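Salt-tolerant glutaminase (Micrococcus luteus, PDB 3AGD) probably catalyses the hydrolysis of L-glutamine to L-glutamate and ammonium, as a salt-tolerant member of the glutaminase family. Local coordinates at residues Y8-L16 and L293-F302; E140-R148 and H217-L225. All blocks are in the same frame, centred on the assembly; numbering follows the deposited sequence.

How the interactions relate
Both interactions belong to the glutaminase part of the chain, yet they share no secondary-structure element: their centres lie 26 Å apart and their nearest atoms about 13 Å apart. Interaction 1 pairs two helices from distant parts of the sequence over the five-stranded antiparallel sheet. It is partly buried, with a leucine layer next to the strands and a charged network on another side. Interaction 2, more fully buried, sets the end of helix 131-146 against the loop 217-225 within the helical region. It has no salt bridge between its segments and relies on aliphatic contacts and one weak imidazole-to-carbonyl bond. Both also touch the second subunit.

Interaction 1: residues Y8-L16 and L293-F302; sequences YLASLVTEL and LACRRLSEDF
Tyr8 reaches across to Asp301 and Phe302 where helix 4-16 packs on helix 289-301, the N-terminal helix and helix 289-301 lying together on the antiparallel sheet of this beta-lactamase-like fold. The short helical segments run in roughly opposite senses (136°), with axes 11.3 Å apart at closest approach. Tyr8 has CG anti to its amide nitrogen (chi1 163°), which carries the ring across the interface; there its OH donates to the anti lone pair of Asp301 OD2 at 2.5 Å. Phe302 CZ lies over one face of this ring, towards its rim, 3.3 Å from Tyr8 CD2; the two ring planes meet obliquely at 47°. Phe302 also meets the ring of Phe337 of the second subunit.

Leu9 continues the apolar layer: the Leu9 and Leu298 side chains cross at about a right angle, with Leu9 CD2 4.0 Å from Leu298 CD2. Both residues also touch Ile41 of strand 40-44, which ties the helix pair to the sheet. One turn on, Leu12 places CD1 over the centre of the Arg297 guanidinium, 3.8 Å from CZ. Arg297 is a knob in the hole formed by Tyr8, Leu12, Glu15 and Leu16.

Glu15, its chain extended beyond CG, takes that guanidinium end-on: one carboxylate oxygen for each terminal nitrogen, with Arg297 NH1 3.0 Å from Glu15 OE2. The carboxylate is turned out of the guanidinium plane, although both oxygens stay near that plane. Leu16 closes the segment with CD1 against Ala294 CA and CD2 3.8 Å from Leu293 CD2.

The bends of Arg297 at chi2 and chi3 turn NE back toward Asp301 of its own helix, completing a Glu15–Arg297–Asp301 salt-bridge network that would be expected to favour a charged Asp301. Thus Asp301 OD2 accepts both Tyr8 OH and Arg297 NE, the latter at 3.0 Å on its syn side.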
# COMPACT_ATOMS: atom_id res chain seq x y z
N TYR A 8 -22.10 -10.50 6.81
CA TYR A 8 -21.28 -10.98 5.71
C TYR A 8 -20.35 -12.07 6.23
O TYR A 8 -20.22 -13.14 5.63
CB TYR A 8 -20.44 -9.84 5.13
CG TYR A 8 -19.30 -10.35 4.28
CD1 TYR A 8 -19.50 -10.74 2.96
CD2 TYR A 8 -18.03 -10.53 4.83
CE1 TYR A 8 -18.48 -11.30 2.21
CE2 TYR A 8 -17.00 -11.09 4.09
CZ TYR A 8 -17.23 -11.48 2.78
OH TYR A 8 -16.22 -12.07 2.06
N LEU A 9 -19.68 -11.77 7.34
CA LEU A 9 -18.76 -12.72 7.95
C LEU A 9 -19.47 -14.01 8.35
O LEU A 9 -18.97 -15.10 8.10
CB LEU A 9 -18.07 -12.09 9.17
CG LEU A 9 -17.15 -10.90 8.88
CD1 LEU A 9 -16.55 -10.39 10.18
CD2 LEU A 9 -16.05 -11.31 7.91
N ALA A 10 -20.64 -13.86 8.96
CA ALA A 10 -21.43 -15.01 9.39
C ALA A 10 -21.73 -15.91 8.19
O ALA A 10 -21.66 -17.13 8.29
CB ALA A 10 -22.72 -14.55 10.05
N SER A 11 -22.06 -15.29 7.06
CA SER A 11 -22.36 -16.03 5.84
C SER A 11 -21.10 -16.69 5.30
O SER A 11 -21.13 -17.83 4.84
CB SER A 11 -22.93 -15.10 4.77
OG SER A 11 -24.09 -14.45 5.23
N LEU A 12 -19.99 -15.97 5.36
CA LEU A 12 -18.72 -16.49 4.88
C LEU A 12 -18.34 -17.73 5.69
O LEU A 12 -17.91 -18.73 5.14
CB LEU A 12 -17.63 -15.43 5.00
CG LEU A 12 -16.31 -15.82 4.32
CD1 LEU A 12 -16.57 -16.05 2.83
CD2 LEU A 12 -15.28 -14.73 4.53
N VAL A 13 -18.51 -17.64 7.01
CA VAL A 13 -18.19 -18.76 7.89
C VAL A 13 -19.07 -19.96 7.55
O VAL A 13 -18.59 -21.09 7.43
CB VAL A 13 -18.40 -18.38 9.36
CG1 VAL A 13 -18.24 -19.61 10.25
CG2 VAL A 13 -17.40 -17.31 9.76
N THR A 14 -20.37 -19.71 7.37
CA THR A 14 -21.31 -20.77 7.04
C THR A 14 -20.96 -21.43 5.71
O THR A 14 -20.99 -22.65 5.58
CB THR A 14 -22.76 -20.24 6.94
OG1 THR A 14 -23.19 -19.80 8.23
CG2 THR A 14 -23.70 -21.33 6.44
N GLU A 15 -20.63 -20.61 4.72
CA GLU A 15 -20.27 -21.12 3.40
C GLU A 15 -18.98 -21.92 3.42
O GLU A 15 -18.99 -23.13 3.18
CB GLU A 15 -20.13 -19.97 2.40
CG GLU A 15 -20.06 -20.46 0.97
CD GLU A 15 -19.72 -19.36 -0.02
OE1 GLU A 15 -20.19 -18.22 0.15
OE2 GLU A 15 -18.99 -19.66 -0.99
N LEU A 16 -17.87 -21.26 3.70
CA LEU A 16 -16.57 -21.93 3.74
C LEU A 16 -16.57 -23.07 4.73
O LEU A 16 -15.83 -24.04 4.57
CB LEU A 16 -15.46 -20.93 4.08
CG LEU A 16 -15.27 -19.78 3.09
CD1 LEU A 16 -14.00 -19.01 3.44
CD2 LEU A 16 -15.19 -20.33 1.67
N LEU A 293 -8.14 -19.23 2.95
CA LEU A 293 -9.23 -19.10 1.99
C LEU A 293 -10.13 -17.92 2.35
O LEU A 293 -10.64 -17.22 1.47
CB LEU A 293 -10.05 -20.39 1.95
CG LEU A 293 -11.17 -20.44 0.91
CD1 LEU A 293 -10.63 -20.13 -0.48
CD2 LEU A 293 -11.82 -21.82 0.94
N ALA A 294 -10.32 -17.68 3.65
CA ALA A 294 -11.14 -16.57 4.11
C ALA A 294 -10.48 -15.24 3.74
O ALA A 294 -11.16 -14.28 3.39
CB ALA A 294 -11.35 -16.66 5.62
N CYS A 295 -9.15 -15.18 3.82
CA CYS A 295 -8.44 -13.95 3.47
C CYS A 295 -8.57 -13.66 1.97
O CYS A 295 -8.70 -12.50 1.56
CB CYS A 295 -6.97 -14.05 3.87
SG CYS A 295 -6.68 -13.97 5.66
N ARG A 296 -8.55 -14.71 1.15
CA ARG A 296 -8.69 -14.55 -0.30
C ARG A 296 -10.08 -14.00 -0.60
O ARG A 296 -10.24 -13.13 -1.45
CB ARG A 296 -8.49 -15.88 -1.02
CG ARG A 296 -7.07 -16.44 -0.95
CD ARG A 296 -6.95 -17.74 -1.73
NE ARG A 296 -5.68 -18.43 -1.54
CZ ARG A 296 -4.52 -18.06 -2.09
NH1 ARG A 296 -4.46 -16.99 -2.89
NH2 ARG A 296 -3.43 -18.77 -1.86
N ARG A 297 -11.09 -14.51 0.10
CA ARG A 297 -12.46 -14.05 -0.10
C ARG A 297 -12.67 -12.62 0.40
O ARG A 297 -13.39 -11.85 -0.21
CB ARG A 297 -13.45 -15.00 0.60
CG ARG A 297 -13.76 -16.27 -0.19
CD ARG A 297 -14.57 -15.96 -1.45
NE ARG A 297 -15.95 -15.56 -1.16
CZ ARG A 297 -16.95 -16.41 -0.91
NH1 ARG A 297 -16.73 -17.72 -0.92
NH2 ARG A 297 -18.17 -15.95 -0.65
N LEU A 298 -12.03 -12.27 1.52
CA LEU A 298 -12.17 -10.91 2.05
C LEU A 298 -11.60 -9.92 1.04
O LEU A 298 -12.18 -8.87 0.79
CB LEU A 298 -11.42 -10.77 3.38
CG LEU A 298 -12.05 -11.43 4.61
CD1 LEU A 298 -11.12 -11.26 5.80
CD2 LEU A 298 -13.40 -10.80 4.90
N SER A 299 -10.46 -10.28 0.46
CA SER A 299 -9.80 -9.43 -0.53
C SER A 299 -10.67 -9.27 -1.78
O SER A 299 -10.84 -8.16 -2.29
CB SER A 299 -8.45 -10.03 -0.92
OG SER A 299 -7.94 -9.42 -2.10
N GLU A 300 -11.22 -10.38 -2.28
CA GLU A 300 -12.06 -10.33 -3.47
C GLU A 300 -13.45 -9.73 -3.28
O GLU A 300 -13.88 -8.90 -4.08
CB GLU A 300 -12.21 -11.73 -4.08
CG GLU A 300 -13.10 -11.73 -5.31
CD GLU A 300 -13.18 -13.08 -5.99
OE1 GLU A 300 -13.51 -14.07 -5.30
OE2 GLU A 300 -12.93 -13.14 -7.21
N ASP A 301 -14.15 -10.15 -2.23
CA ASP A 301 -15.50 -9.65 -1.98
C ASP A 301 -15.56 -8.17 -1.63
O ASP A 301 -16.48 -7.47 -2.03
CB ASP A 301 -16.16 -10.46 -0.86
CG ASP A 301 -16.40 -11.90 -1.24
OD1 ASP A 301 -16.47 -12.17 -2.46
OD2 ASP A 301 -16.52 -12.75 -0.33
N PHE A 302 -14.58 -7.70 -0.87
CA PHE A 302 -14.54 -6.31 -0.47
C PHE A 302 -13.57 -5.50 -1.32
O PHE A 302 -13.40 -4.30 -1.11
CB PHE A 302 -14.15 -6.22 1.01
CG PHE A 302 -15.21 -6.69 1.96
CD1 PHE A 302 -14.87 -7.34 3.14
CD2 PHE A 302 -16.56 -6.45 1.70
CE1 PHE A 302 -15.86 -7.74 4.05
CE2 PHE A 302 -17.56 -6.84 2.60
CZ PHE A 302 -17.20 -7.49 3.78

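Interaction 2: residues E140-R148 and H217-L225; sequences EIMSLLAGR and HPMTGERML
This is a buried, mainly apolar helix-to-loop contact: the last turns of helix 131-146, with Leu144 and Leu145, meet His217, Met224 and Leu225 of the loop joining helices 201-212 and 227-240 in the glutaminase domain. Together the segments bury 285 Å², and five of the eight touching residues are buried.

The closest carbon pair is Leu145 CD2 with Met224 CB, at 3.5 Å tighter than usual van der Waals contact; the two side chains slide past each other in opposite directions. Met224 is bent at both chi2 and chi3 (-51° and -75°), and this fold of the chain brings its methyl CE to the helix, 3.4 Å from Leu144 O and 3.9 Å from Leu144 CB. Farther along, the Ile141 and Leu225 side chains cross at about a right angle, Ile141 CD1 lying 4.1 Å from Leu225 CD2, while Leu145 CD1 lies near Leu225 CD1.

His217 supplies the polar element. Its NE2 donates to Leu145 O at 3.1 Å, but the bond is weak, with an N-H...O angle of 120°. The ring's other nitrogen, ND1, accepts from Met219 N at 3.1 Å, close to the ring plane. That internal bond assigns ND1 the acceptor role and helps set the rotation of the ring from which NE2 meets the helix. Gly147 then leaves helical geometry with positive phi, where a side chain would press on the preceding carbonyl and lie close to His217 NE2.

Helix 67-78 lies against the aliphatic side of the contact, with Ala73 on Ile141, Phe69 on Leu145 and Val76 on Leu225. Helix 201-212 packs Val206 and Cys210 on His217, whose ring also meets Trp369 of the second subunit, so the loop lies between helices of its own chain and a neighbouring copy.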
# COMPACT_ATOMS: atom_id res chain seq x y z
N GLU A 140 4.33 -9.22 26.84
CA GLU A 140 3.86 -7.85 27.02
C GLU A 140 3.50 -7.14 25.72
O GLU A 140 2.41 -6.57 25.60
CB GLU A 140 4.92 -7.01 27.75
CG GLU A 140 4.54 -5.54 27.85
CD GLU A 140 5.69 -4.65 28.29
OE1 GLU A 140 6.81 -4.82 27.76
OE2 GLU A 140 5.47 -3.78 29.15
N ILE A 141 4.39 -7.17 24.74
CA ILE A 141 4.11 -6.49 23.48
C ILE A 141 2.81 -6.99 22.86
O ILE A 141 2.00 -6.19 22.39
CB ILE A 141 5.28 -6.64 22.47
CG1 ILE A 141 5.04 -5.72 21.27
CG2 ILE A 141 5.40 -8.09 22.02
CD1 ILE A 141 4.96 -4.23 21.63
N MET A 142 2.60 -8.30 22.88
CA MET A 142 1.37 -8.85 22.32
C MET A 142 0.17 -8.44 23.16
O MET A 142 -0.91 -8.18 22.63
CB MET A 142 1.46 -10.38 22.22
CG MET A 142 2.50 -10.85 21.22
SD MET A 142 2.47 -12.63 20.88
CE MET A 142 3.69 -13.21 22.08
N SER A 143 0.37 -8.38 24.48
CA SER A 143 -0.70 -7.99 25.40
C SER A 143 -1.09 -6.53 25.23
O SER A 143 -2.27 -6.19 25.23
CB SER A 143 -0.26 -8.23 26.85
OG SER A 143 -0.15 -9.61 27.11
N LEU A 144 -0.09 -5.67 25.07
CA LEU A 144 -0.33 -4.24 24.89
C LEU A 144 -1.14 -3.96 23.63
O LEU A 144 -2.04 -3.11 23.63
CB LEU A 144 0.99 -3.48 24.86
CG LEU A 144 1.74 -3.37 26.19
CD1 LEU A 144 3.11 -2.76 25.98
CD2 LEU A 144 0.92 -2.53 27.17
N LEU A 145 -0.84 -4.68 22.55
CA LEU A 145 -1.56 -4.47 21.29
C LEU A 145 -2.94 -5.14 21.33
O LEU A 145 -3.88 -4.65 20.71
CB LEU A 145 -0.75 -5.00 20.11
CG LEU A 145 0.69 -4.48 20.03
CD1 LEU A 145 1.31 -4.90 18.71
CD2 LEU A 145 0.71 -2.96 20.17
N ALA A 146 -3.05 -6.25 22.05
CA ALA A 146 -4.33 -6.95 22.15
C ALA A 146 -5.27 -6.18 23.08
O ALA A 146 -6.48 -6.31 22.99
CB ALA A 146 -4.12 -8.37 22.68
N GLY A 147 -4.69 -5.39 23.98
CA GLY A 147 -5.49 -4.61 24.90
C GLY A 147 -5.82 -5.35 26.19
O GLY A 147 -6.65 -4.90 26.96
N ARG A 148 -5.18 -6.50 26.41
CA ARG A 148 -5.43 -7.27 27.62
C ARG A 148 -4.25 -8.19 27.91
O ARG A 148 -3.53 -8.59 27.00
CB ARG A 148 -6.72 -8.09 27.49
CG ARG A 148 -6.61 -9.32 26.58
CD ARG A 148 -7.98 -9.96 26.37
NE ARG A 148 -7.91 -11.17 25.54
CZ ARG A 148 -7.50 -12.36 25.97
NH1 ARG A 148 -7.47 -13.39 25.13
NH2 ARG A 148 -7.15 -12.53 27.23
N HIS A 217 -3.58 2.27 18.56
CA HIS A 217 -4.59 1.32 19.00
C HIS A 217 -5.95 1.84 18.57
O HIS A 217 -6.35 2.94 18.94
CB HIS A 217 -4.55 1.10 20.51
CG HIS A 217 -5.17 -0.19 20.94
ND1 HIS A 217 -6.52 -0.43 20.85
CD2 HIS A 217 -4.61 -1.35 21.35
CE1 HIS A 217 -6.77 -1.68 21.19
NE2 HIS A 217 -5.62 -2.26 21.50
N PRO A 218 -6.69 1.05 17.79
CA PRO A 218 -8.01 1.43 17.30
C PRO A 218 -9.08 1.68 18.36
O PRO A 218 -10.05 2.39 18.10
CB PRO A 218 -8.37 0.28 16.37
CG PRO A 218 -7.72 -0.89 17.01
CD PRO A 218 -6.36 -0.34 17.41
N MET A 219 -8.90 1.12 19.55
CA MET A 219 -9.89 1.27 20.62
C MET A 219 -9.63 2.44 21.57
O MET A 219 -10.55 2.91 22.23
CB MET A 219 -9.97 -0.01 21.45
CG MET A 219 -10.24 -1.28 20.65
SD MET A 219 -11.81 -1.27 19.79
CE MET A 219 -11.28 -1.65 18.14
N THR A 220 -8.38 2.90 21.65
CA THR A 220 -8.04 3.99 22.55
C THR A 220 -7.44 5.22 21.88
O THR A 220 -7.44 6.30 22.46
CB THR A 220 -7.04 3.51 23.62
OG1 THR A 220 -5.82 3.10 22.98
CG2 THR A 220 -7.62 2.33 24.40
N GLY A 221 -6.93 5.05 20.66
CA GLY A 221 -6.33 6.17 19.96
C GLY A 221 -4.91 6.45 20.44
O GLY A 221 -4.27 7.40 20.01
N GLU A 222 -4.43 5.61 21.35
CA GLU A 222 -3.09 5.76 21.90
C GLU A 222 -2.06 5.14 20.96
O GLU A 222 -2.31 4.09 20.37
CB GLU A 222 -3.00 5.08 23.27
CG GLU A 222 -1.64 5.21 23.94
CD GLU A 222 -1.48 4.27 25.13
OE1 GLU A 222 -2.36 4.28 26.02
OE2 GLU A 222 -0.48 3.51 25.17
N ARG A 223 -0.90 5.78 20.82
CA ARG A 223 0.14 5.23 19.96
C ARG A 223 0.89 4.14 20.71
O ARG A 223 1.47 4.40 21.76
CB ARG A 223 1.11 6.31 19.49
CG ARG A 223 2.29 5.76 18.67
CD ARG A 223 3.07 6.86 17.95
NE ARG A 223 2.26 7.52 16.93
CZ ARG A 223 1.88 6.95 15.79
NH1 ARG A 223 2.25 5.71 15.50
NH2 ARG A 223 1.14 7.63 14.93
N MET A 224 0.85 2.93 20.17
CA MET A 224 1.52 1.79 20.79
C MET A 224 2.91 1.57 20.20
O MET A 224 3.79 1.04 20.87
CB MET A 224 0.70 0.51 20.58
CG MET A 224 -0.76 0.65 20.99
SD MET A 224 -0.93 1.30 22.66
CE MET A 224 -0.49 -0.13 23.64
N LEU A 225 3.09 1.97 18.94
CA LEU A 225 4.37 1.80 18.26
C LEU A 225 4.69 2.95 17.32
O LEU A 225 3.79 3.58 16.77
CB LEU A 225 4.35 0.52 17.41
CG LEU A 225 4.16 -0.87 18.04
CD1 LEU A 225 3.87 -1.88 16.93
CD2 LEU A 225 5.41 -1.27 18.82